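Anaphase-promoting complex subunit cut9 (Schizosaccharomyces pombe, PDB 2XPI) serves as a tetratricopeptide-repeat subunit of the anaphase-promoting complex/cyclosome, the E3 ubiquitin ligase that controls mitosis and G1, forming homodimers and binding hcn1. Local coordinates at residues I457-Y468 / L477-K488; D119-Y127 / A134-K142. All coordinates share one frame; numbering follows the deposited sequence.

Contact 1 of 2, residues I457-Y468 / L477-K488; sequences ILLANEYLQSSY and LLNELGVVAFNK
L464 is the knob of this helix pair: its isobutyl group drops into a hole walled by L477, E480, L481 and V484. CD1 lies against the backbone of the facing helix, 3.7 Å from E480 O, and also meets V484 CG2, while the side chains of L464 and L477 slide past each other in opposite directions, CD2 against CD1. CG stands anti to the carbonyl carbon (chi1 -70°), which aims the branch at the facing helix. Y468 reaches across L477, whose CD2 comes to the edge of the ring, 3.9 Å from Y468 CD2; L481 CD1 touches the same ring carbon obliquely. L477 CD1 also fills in beside S467, 3.7 Å from its OG, which is bonded back to Y463 O. Q465 folds at chi2 so that NE2 covers L481 CD2 at 3.5 Å and makes a weak bond to N461 OD1. N461 crosses V484 at about a right angle, OD1 4.1 Å from V484 CG1, with K488 NZ near N461 ND2.

The helices are the second of TPR 11 and the first of TPR 12, with axes 10.3 Å apart at 147°, a packing that builds the TPR superhelix. L481 is backed by H497 of helix 491-507. Of E480's side chain it is CB that meets the knob; the carboxylate turns away and hydrogen-bonds a polar side chain of another protein's chain, consistent with hcn1 binding by these repeats. The joint is held mainly by apolar packing; polar groups turn to their own helix, as S467 and Q465 do, or to the partner protein, as E480 does.

Contact 2 of 2, residues D119-Y127 / A134-K142; sequences DAFWLAQVY and ARAKCLLTK
The guanidinium of R135 lies flat on the Y127 ring, planes 16° apart and centres 4.5 Å from each other, shifted toward the phenol end so that Y127 OH sits over the guanidinium centre, with R135 NH1 3.5 Å from Y127 CE1. An extended chain carries it there, and R135 CD makes a CH-pi contact 3.7 Å from the ring centroid on the same face; L123 O lies over the opposite face. With CG anti to the carbonyl carbon (chi1 -64°), the ring stands up between the helices and its hydroxyl is bonded to E108 of helix 100-114. R135 NH2 also makes a long, weak ion pair with D335 of the second subunit. The two helices form the hairpin of TPR 2, running nearly antiparallel (167° between their directions) with axes 8.4 Å apart, and the small residues of the TPR consensus mark their closest point: A124 CB faces A136 CB at 4.1 Å. Replacing Y127 with an alanine would probably leave the R135 guanidinium without the surface that holds it flat and E108 without its hydroxyl partner. Beside the ring, L139 enters a hole lined by A120, L123, A124 and Y127; its side chain crosses that of L123 at about a right angle, L139 CD2 3.6 Å from L123 CD1. L140 CD2 closes over A124 CB at 3.8 Å.

Overall arrangement
Contact 2 pairs the two helices of a single repeat, TPR 2, whereas contact 1 joins neighbouring repeats, TPR 11 and TPR 12; they share no helix. Their centres are 61 Å apart, on opposite sides of the chain's centre. Contact 2 is the buried one, its helices closer, meeting through alanines, with a cation-pi stack at one end. Contact 1 is only partly buried: leucines and a valine make its middle, and polar and charged side chains fringe its more exposed margin. Place matters too. Contact 2 lies among the repeats that mediate homodimerization and meets the second subunit, while contact 1 lies among those that bind hcn1 and meets another protein's chain.

Contact 1 of 2, residues I457-Y468 / L477-K488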
loop_
_atom_site.group_PDB
_atom_site.type_symbol
_atom_site.label_atom_id
_atom_site.label_comp_id
_atom_site.label_asym_id
_atom_site.label_seq_id
_atom_site.Cartn_x
_atom_site.Cartn_y
_atom_site.Cartn_z
ATOM N N ILE A 457 15.942 -50.155 -7.351
ATOM C CA ILE A 457 15.463 -50.789 -6.130
ATOM C C ILE A 457 16.382 -50.491 -4.954
ATOM O O ILE A 457 15.922 -50.367 -3.830
ATOM C CB ILE A 457 15.371 -52.331 -6.291
ATOM C CG1 ILE A 457 15.723 -52.749 -7.724
ATOM C CG2 ILE A 457 13.994 -52.838 -5.895
ATOM C CD1 ILE A 457 17.208 -52.595 -8.082
ATOM N N LEU A 458 17.683 -50.400 -5.194
ATOM C CA LEU A 458 18.579 -50.110 -4.084
ATOM C C LEU A 458 18.241 -48.723 -3.559
ATOM O O LEU A 458 18.066 -48.513 -2.357
ATOM C CB LEU A 458 20.052 -50.199 -4.492
ATOM C CG LEU A 458 21.048 -49.668 -3.444
ATOM C CD1 LEU A 458 21.920 -50.771 -2.802
ATOM C CD2 LEU A 458 21.929 -48.550 -4.017
ATOM N N LEU A 459 18.122 -47.783 -4.486
ATOM C CA LEU A 459 17.861 -46.402 -4.139
ATOM C C LEU A 459 16.470 -46.278 -3.523
ATOM O O LEU A 459 16.297 -45.633 -2.485
ATOM C CB LEU A 459 17.984 -45.531 -5.380
ATOM C CG LEU A 459 18.384 -44.088 -5.120
ATOM C CD1 LEU A 459 19.683 -44.063 -4.347
ATOM C CD2 LEU A 459 18.510 -43.319 -6.426
ATOM N N ALA A 460 15.488 -46.911 -4.162
ATOM C CA ALA A 460 14.114 -46.865 -3.702
ATOM C C ALA A 460 14.033 -47.408 -2.285
ATOM O O ALA A 460 13.243 -46.949 -1.473
ATOM C CB ALA A 460 13.210 -47.670 -4.638
ATOM N N ASN A 461 14.860 -48.388 -1.982
ATOM C CA ASN A 461 14.871 -48.959 -0.654
ATOM C C ASN A 461 15.554 -48.029 0.350
ATOM O O ASN A 461 15.135 -47.941 1.496
ATOM C CB ASN A 461 15.559 -50.324 -0.669
ATOM C CG ASN A 461 15.496 -51.012 0.668
ATOM O OD1 ASN A 461 14.427 -51.127 1.261
ATOM N ND2 ASN A 461 16.642 -51.467 1.159
ATOM N N GLU A 462 16.609 -47.345 -0.072
ATOM C CA GLU A 462 17.237 -46.346 0.789
ATOM C C GLU A 462 16.192 -45.336 1.268
ATOM O O GLU A 462 15.995 -45.150 2.463
ATOM C CB GLU A 462 18.317 -45.595 0.025
ATOM C CG GLU A 462 19.522 -46.417 -0.322
ATOM C CD GLU A 462 20.600 -46.243 0.696
ATOM O OE1 GLU A 462 21.782 -46.213 0.318
ATOM O OE2 GLU A 462 20.255 -46.107 1.885
ATOM N N TYR A 463 15.527 -44.684 0.319
ATOM C CA TYR A 463 14.501 -43.722 0.650
ATOM C C TYR A 463 13.365 -44.331 1.497
ATOM O O TYR A 463 12.866 -43.696 2.426
ATOM C CB TYR A 463 13.936 -43.108 -0.624
ATOM C CG TYR A 463 14.827 -42.110 -1.331
ATOM C CD1 TYR A 463 15.131 -40.872 -0.758
ATOM C CD2 TYR A 463 15.324 -42.378 -2.590
ATOM C CE1 TYR A 463 15.921 -39.940 -1.427
ATOM C CE2 TYR A 463 16.117 -41.468 -3.262
ATOM C CZ TYR A 463 16.406 -40.248 -2.681
ATOM O OH TYR A 463 17.195 -39.357 -3.382
ATOM N N LEU A 464 12.955 -45.560 1.201
ATOM C CA LEU A 464 11.860 -46.156 1.961
ATOM C C LEU A 464 12.224 -46.489 3.416
ATOM O O LEU A 464 11.429 -46.244 4.323
ATOM C CB LEU A 464 11.267 -47.366 1.230
ATOM C CG LEU A 464 10.486 -47.029 -0.050
ATOM C CD1 LEU A 464 10.079 -48.287 -0.767
ATOM C CD2 LEU A 464 9.278 -46.182 0.222
ATOM N N GLN A 465 13.412 -47.037 3.650
ATOM C CA GLN A 465 13.890 -47.237 5.029
ATOM C C GLN A 465 13.972 -45.896 5.754
ATOM O O GLN A 465 13.683 -45.793 6.945
ATOM C CB GLN A 465 15.260 -47.931 5.055
ATOM C CG GLN A 465 15.239 -49.359 4.540
ATOM C CD GLN A 465 14.284 -50.246 5.330
ATOM O OE1 GLN A 465 14.159 -50.108 6.557
ATOM N NE2 GLN A 465 13.613 -51.176 4.634
ATOM N N SER A 466 14.363 -44.863 5.016
ATOM C CA SER A 466 14.372 -43.512 5.544
ATOM C C SER A 466 12.997 -43.016 5.999
ATOM O O SER A 466 12.899 -42.566 7.130
ATOM C CB SER A 466 15.031 -42.541 4.567
ATOM O OG SER A 466 16.435 -42.746 4.533
ATOM N N SER A 467 11.941 -43.090 5.174
ATOM C CA SER A 467 10.628 -42.689 5.701
ATOM C C SER A 467 10.239 -43.536 6.893
ATOM O O SER A 467 9.721 -43.026 7.890
ATOM C CB SER A 467 9.481 -42.687 4.678
ATOM O OG SER A 467 9.872 -43.225 3.437
ATOM N N TYR A 468 10.478 -44.835 6.795
ATOM C CA TYR A 468 10.062 -45.729 7.867
ATOM C C TYR A 468 10.718 -45.339 9.202
ATOM O O TYR A 468 10.103 -45.464 10.256
ATOM C CB TYR A 468 10.389 -47.178 7.505
ATOM C CG TYR A 468 9.832 -48.198 8.465
ATOM C CD1 TYR A 468 10.636 -48.766 9.456
ATOM C CD2 TYR A 468 8.500 -48.605 8.375
ATOM C CE1 TYR A 468 10.124 -49.718 10.340
ATOM C CE2 TYR A 468 7.980 -49.547 9.242
ATOM C CZ TYR A 468 8.792 -50.105 10.227
ATOM O OH TYR A 468 8.255 -51.038 11.092
ATOM N N LEU A 477 3.270 -46.678 2.842
ATOM C CA LEU A 477 4.675 -46.957 3.003
ATOM C C LEU A 477 4.892 -48.445 3.138
ATOM O O LEU A 477 5.862 -48.983 2.609
ATOM C CB LEU A 477 5.175 -46.264 4.266
ATOM C CG LEU A 477 6.575 -46.613 4.756
ATOM C CD1 LEU A 477 7.627 -46.138 3.777
ATOM C CD2 LEU A 477 6.776 -45.973 6.102
ATOM N N LEU A 478 3.992 -49.114 3.863
ATOM C CA LEU A 478 4.079 -50.565 4.032
ATOM C C LEU A 478 3.801 -51.255 2.710
ATOM O O LEU A 478 4.423 -52.252 2.374
ATOM C CB LEU A 478 3.126 -51.058 5.120
ATOM C CG LEU A 478 3.445 -50.543 6.528
ATOM C CD1 LEU A 478 2.352 -50.933 7.499
ATOM C CD2 LEU A 478 4.797 -51.050 7.009
ATOM N N ASN A 479 2.869 -50.712 1.947
ATOM C CA ASN A 479 2.683 -51.208 0.600
ATOM C C ASN A 479 3.965 -51.089 -0.220
ATOM O O ASN A 479 4.381 -52.034 -0.853
ATOM C CB ASN A 479 1.524 -50.512 -0.117
ATOM C CG ASN A 479 1.344 -51.024 -1.532
ATOM O OD1 ASN A 479 1.981 -50.542 -2.463
ATOM N ND2 ASN A 479 0.509 -52.031 -1.692
ATOM N N GLU A 480 4.602 -49.925 -0.194
ATOM C CA GLU A 480 5.812 -49.722 -0.983
ATOM C C GLU A 480 6.982 -50.604 -0.525
ATOM O O GLU A 480 7.738 -51.114 -1.343
ATOM C CB GLU A 480 6.206 -48.244 -1.005
ATOM C CG GLU A 480 5.096 -47.323 -1.470
ATOM C CD GLU A 480 4.553 -47.687 -2.850
ATOM O OE1 GLU A 480 5.369 -47.944 -3.759
ATOM O OE2 GLU A 480 3.309 -47.714 -3.032
ATOM N N LEU A 481 7.145 -50.781 0.775
ATOM C CA LEU A 481 8.161 -51.696 1.271
ATOM C C LEU A 481 7.865 -53.127 0.805
ATOM O O LEU A 481 8.779 -53.934 0.616
ATOM C CB LEU A 481 8.204 -51.656 2.792
ATOM C CG LEU A 481 8.973 -50.495 3.397
ATOM C CD1 LEU A 481 8.577 -50.312 4.860
ATOM C CD2 LEU A 481 10.469 -50.743 3.232
ATOM N N GLY A 482 6.579 -53.423 0.616
ATOM C CA GLY A 482 6.143 -54.748 0.217
ATOM C C GLY A 482 6.391 -55.019 -1.252
ATOM O O GLY A 482 6.743 -56.127 -1.628
ATOM N N VAL A 483 6.209 -54.001 -2.083
ATOM C CA VAL A 483 6.506 -54.110 -3.502
ATOM C C VAL A 483 8.009 -54.296 -3.739
ATOM O O VAL A 483 8.438 -54.804 -4.773
ATOM C CB VAL A 483 6.009 -52.877 -4.267
ATOM C CG1 VAL A 483 6.532 -52.888 -5.695
ATOM C CG2 VAL A 483 4.495 -52.852 -4.261
ATOM N N VAL A 484 8.801 -53.896 -2.756
ATOM C CA VAL A 484 10.246 -53.979 -2.850
ATOM C C VAL A 484 10.687 -55.371 -2.434
ATOM O O VAL A 484 11.504 -55.989 -3.101
ATOM C CB VAL A 484 10.924 -52.853 -2.000
ATOM C CG1 VAL A 484 12.243 -53.293 -1.407
ATOM C CG2 VAL A 484 11.094 -51.605 -2.835
ATOM N N ALA A 485 10.131 -55.880 -1.345
ATOM C CA ALA A 485 10.454 -57.233 -0.922
ATOM C C ALA A 485 10.020 -58.220 -1.993
ATOM O O ALA A 485 10.667 -59.217 -2.213
ATOM C CB ALA A 485 9.779 -57.549 0.384
ATOM N N PHE A 486 8.911 -57.932 -2.658
ATOM C CA PHE A 486 8.417 -58.772 -3.733
ATOM C C PHE A 486 9.323 -58.667 -4.958
ATOM O O PHE A 486 9.469 -59.623 -5.708
ATOM C CB PHE A 486 6.972 -58.381 -4.075
ATOM C CG PHE A 486 6.394 -59.112 -5.261
ATOM C CD1 PHE A 486 6.675 -58.700 -6.555
ATOM C CD2 PHE A 486 5.551 -60.190 -5.084
ATOM C CE1 PHE A 486 6.141 -59.371 -7.659
ATOM C CE2 PHE A 486 5.006 -60.866 -6.182
ATOM C CZ PHE A 486 5.305 -60.446 -7.469
ATOM N N ASN A 487 9.940 -57.512 -5.159
ATOM C CA ASN A 487 10.827 -57.323 -6.301
ATOM C C ASN A 487 12.188 -57.985 -6.122
ATOM O O ASN A 487 12.732 -58.546 -7.071
ATOM C CB ASN A 487 10.942 -55.849 -6.675
ATOM C CG ASN A 487 9.770 -55.391 -7.499
ATOM O OD1 ASN A 487 9.259 -56.140 -8.329
ATOM N ND2 ASN A 487 9.316 -54.171 -7.265
ATOM N N LYS A 488 12.725 -57.942 -4.907
ATOM C CA LYS A 488 13.686 -58.956 -4.498
ATOM C C LYS A 488 12.816 -60.209 -4.500
ATOM O O LYS A 488 11.667 -60.153 -4.928
ATOM C CB LYS A 488 14.216 -58.643 -3.101
ATOM C CG LYS A 488 14.211 -57.150 -2.791
ATOM C CD LYS A 488 15.367 -56.721 -1.889
ATOM C CE LYS A 488 15.391 -55.201 -1.691
ATOM N NZ LYS A 488 16.640 -54.705 -1.027
#

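Contact 2 of 2, residues D119-Y127 / A134-K142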
loop_
_atom_site.group_PDB
_atom_site.type_symbol
_atom_site.label_atom_id
_atom_site.label_comp_id
_atom_site.label_asym_id
_atom_site.label_seq_id
_atom_site.Cartn_x
_atom_site.Cartn_y
_atom_site.Cartn_z
ATOM N N ASP A 119 10.379 12.192 19.286
ATOM C CA ASP A 119 9.412 12.856 18.429
ATOM C C ASP A 119 9.719 12.647 16.954
ATOM O O ASP A 119 8.807 12.476 16.151
ATOM C CB ASP A 119 9.280 14.330 18.812
ATOM C CG ASP A 119 8.666 14.493 20.180
ATOM O OD1 ASP A 119 7.851 13.613 20.547
ATOM O OD2 ASP A 119 9.011 15.457 20.899
ATOM N N ALA A 120 11.004 12.641 16.613
ATOM C CA ALA A 120 11.444 12.277 15.272
ATOM C C ALA A 120 11.008 10.855 14.944
ATOM O O ALA A 120 10.563 10.571 13.832
ATOM C CB ALA A 120 12.946 12.385 15.169
ATOM N N PHE A 121 11.153 9.950 15.903
ATOM C CA PHE A 121 10.716 8.582 15.695
ATOM C C PHE A 121 9.236 8.511 15.322
ATOM O O PHE A 121 8.853 7.911 14.316
ATOM C CB PHE A 121 10.932 7.744 16.952
ATOM C CG PHE A 121 10.257 6.410 16.895
ATOM C CD1 PHE A 121 10.806 5.370 16.149
ATOM C CD2 PHE A 121 9.059 6.196 17.556
ATOM C CE1 PHE A 121 10.175 4.121 16.078
ATOM C CE2 PHE A 121 8.411 4.946 17.488
ATOM C CZ PHE A 121 8.974 3.911 16.742
ATOM N N TRP A 122 8.404 9.119 16.155
ATOM C CA TRP A 122 6.964 9.011 15.988
ATOM C C TRP A 122 6.490 9.696 14.717
ATOM O O TRP A 122 5.525 9.240 14.083
ATOM C CB TRP A 122 6.243 9.536 17.229
ATOM C CG TRP A 122 6.316 8.563 18.372
ATOM C CD1 TRP A 122 6.972 8.729 19.569
ATOM C CD2 TRP A 122 5.747 7.252 18.405
ATOM N NE1 TRP A 122 6.814 7.611 20.347
ATOM C CE2 TRP A 122 6.067 6.688 19.655
ATOM C CE3 TRP A 122 4.991 6.497 17.495
ATOM C CZ2 TRP A 122 5.650 5.400 20.026
ATOM C CZ3 TRP A 122 4.578 5.208 17.869
ATOM C CH2 TRP A 122 4.912 4.681 19.121
ATOM N N LEU A 123 7.184 10.768 14.333
ATOM C CA LEU A 123 6.879 11.463 13.087
ATOM C C LEU A 123 7.245 10.547 11.926
ATOM O O LEU A 123 6.475 10.378 10.974
ATOM C CB LEU A 123 7.675 12.756 12.987
ATOM C CG LEU A 123 7.087 13.904 12.164
ATOM C CD1 LEU A 123 8.170 14.675 11.409
ATOM C CD2 LEU A 123 5.979 13.460 11.221
ATOM N N ALA A 124 8.439 9.962 12.013
ATOM C CA ALA A 124 8.896 8.971 11.047
ATOM C C ALA A 124 7.884 7.831 10.880
ATOM O O ALA A 124 7.644 7.375 9.758
ATOM C CB ALA A 124 10.254 8.430 11.461
ATOM N N GLN A 125 7.291 7.387 11.990
ATOM C CA GLN A 125 6.281 6.328 11.983
ATOM C C GLN A 125 5.127 6.658 11.066
ATOM O O GLN A 125 4.660 5.811 10.290
ATOM C CB GLN A 125 5.707 6.141 13.376
ATOM C CG GLN A 125 6.351 5.046 14.172
ATOM C CD GLN A 125 5.920 3.698 13.684
ATOM O OE1 GLN A 125 5.110 3.023 14.319
ATOM N NE2 GLN A 125 6.433 3.302 12.534
ATOM N N VAL A 126 4.661 7.899 11.172
ATOM C CA VAL A 126 3.544 8.363 10.372
ATOM C C VAL A 126 3.906 8.220 8.894
ATOM O O VAL A 126 3.133 7.672 8.094
ATOM C CB VAL A 126 3.146 9.838 10.741
ATOM C CG1 VAL A 126 2.022 10.334 9.866
ATOM C CG2 VAL A 126 2.762 9.952 12.227
ATOM N N TYR A 127 5.088 8.683 8.522
ATOM C CA TYR A 127 5.505 8.587 7.129
ATOM C C TYR A 127 5.521 7.145 6.647
ATOM O O TYR A 127 5.203 6.880 5.496
ATOM C CB TYR A 127 6.885 9.208 6.915
ATOM C CG TYR A 127 6.946 10.692 7.171
ATOM C CD1 TYR A 127 5.780 11.455 7.225
ATOM C CD2 TYR A 127 8.159 11.331 7.359
ATOM C CE1 TYR A 127 5.822 12.823 7.469
ATOM C CE2 TYR A 127 8.218 12.686 7.601
ATOM C CZ TYR A 127 7.043 13.428 7.655
ATOM O OH TYR A 127 7.098 14.781 7.874
ATOM N N ALA A 134 11.327 6.686 1.879
ATOM C CA ALA A 134 12.430 7.614 1.649
ATOM C C ALA A 134 12.309 8.793 2.624
ATOM O O ALA A 134 13.289 9.201 3.247
ATOM C CB ALA A 134 12.435 8.108 0.216
ATOM N N ARG A 135 11.101 9.328 2.770
ATOM C CA ARG A 135 10.918 10.496 3.622
ATOM C C ARG A 135 11.249 10.261 5.102
ATOM O O ARG A 135 11.966 11.061 5.702
ATOM C CB ARG A 135 9.520 11.087 3.484
ATOM C CG ARG A 135 9.419 12.412 4.191
ATOM C CD ARG A 135 8.066 13.027 4.025
ATOM N NE ARG A 135 8.137 14.473 4.070
ATOM C CZ ARG A 135 7.081 15.242 4.276
ATOM N NH1 ARG A 135 5.904 14.670 4.461
ATOM N NH2 ARG A 135 7.195 16.565 4.300
ATOM N N ALA A 136 10.712 9.196 5.695
ATOM C CA ALA A 136 11.112 8.800 7.046
ATOM C C ALA A 136 12.619 8.570 7.113
ATOM O O ALA A 136 13.288 9.038 8.035
ATOM C CB ALA A 136 10.375 7.538 7.488
ATOM N N LYS A 137 13.159 7.833 6.148
ATOM C CA LYS A 137 14.587 7.552 6.166
ATOM C C LYS A 137 15.322 8.872 6.277
ATOM O O LYS A 137 16.162 9.043 7.166
ATOM C CB LYS A 137 15.045 6.779 4.919
ATOM C CG LYS A 137 16.527 6.426 4.917
ATOM C CD LYS A 137 17.198 6.747 3.555
ATOM C CE LYS A 137 17.653 8.217 3.421
ATOM N NZ LYS A 137 16.747 9.129 2.614
ATOM N N CYS A 138 14.993 9.821 5.401
ATOM C CA CYS A 138 15.723 11.080 5.406
ATOM C C CYS A 138 15.582 11.748 6.774
ATOM O O CYS A 138 16.562 12.176 7.369
ATOM C CB CYS A 138 15.303 12.000 4.252
ATOM S SG CYS A 138 16.494 13.435 3.882
ATOM N N LEU A 139 14.369 11.814 7.298
ATOM C CA LEU A 139 14.156 12.519 8.547
ATOM C C LEU A 139 15.036 11.938 9.672
ATOM O O LEU A 139 15.633 12.677 10.457
ATOM C CB LEU A 139 12.680 12.463 8.901
ATOM C CG LEU A 139 12.294 13.048 10.251
ATOM C CD1 LEU A 139 12.260 14.564 10.153
ATOM C CD2 LEU A 139 10.951 12.502 10.691
ATOM N N LEU A 140 15.124 10.610 9.732
ATOM C CA LEU A 140 15.903 9.927 10.761
ATOM C C LEU A 140 17.414 9.981 10.491
ATOM O O LEU A 140 18.219 9.715 11.378
ATOM C CB LEU A 140 15.438 8.470 10.887
ATOM C CG LEU A 140 14.006 8.222 11.350
ATOM C CD1 LEU A 140 13.724 6.743 11.376
ATOM C CD2 LEU A 140 13.761 8.838 12.725
ATOM N N THR A 141 17.787 10.321 9.262
ATOM C CA THR A 141 19.189 10.454 8.877
ATOM C C THR A 141 19.733 11.851 9.171
ATOM O O THR A 141 20.854 12.008 9.652
ATOM C CB THR A 141 19.371 10.174 7.372
ATOM O OG1 THR A 141 19.243 8.769 7.128
ATOM C CG2 THR A 141 20.738 10.634 6.904
ATOM N N LYS A 142 18.918 12.856 8.870
ATOM C CA LYS A 142 19.310 14.258 8.954
ATOM C C LYS A 142 20.244 14.583 10.122
ATOM O O LYS A 142 21.373 15.037 9.915
ATOM C CB LYS A 142 18.065 15.158 9.007
#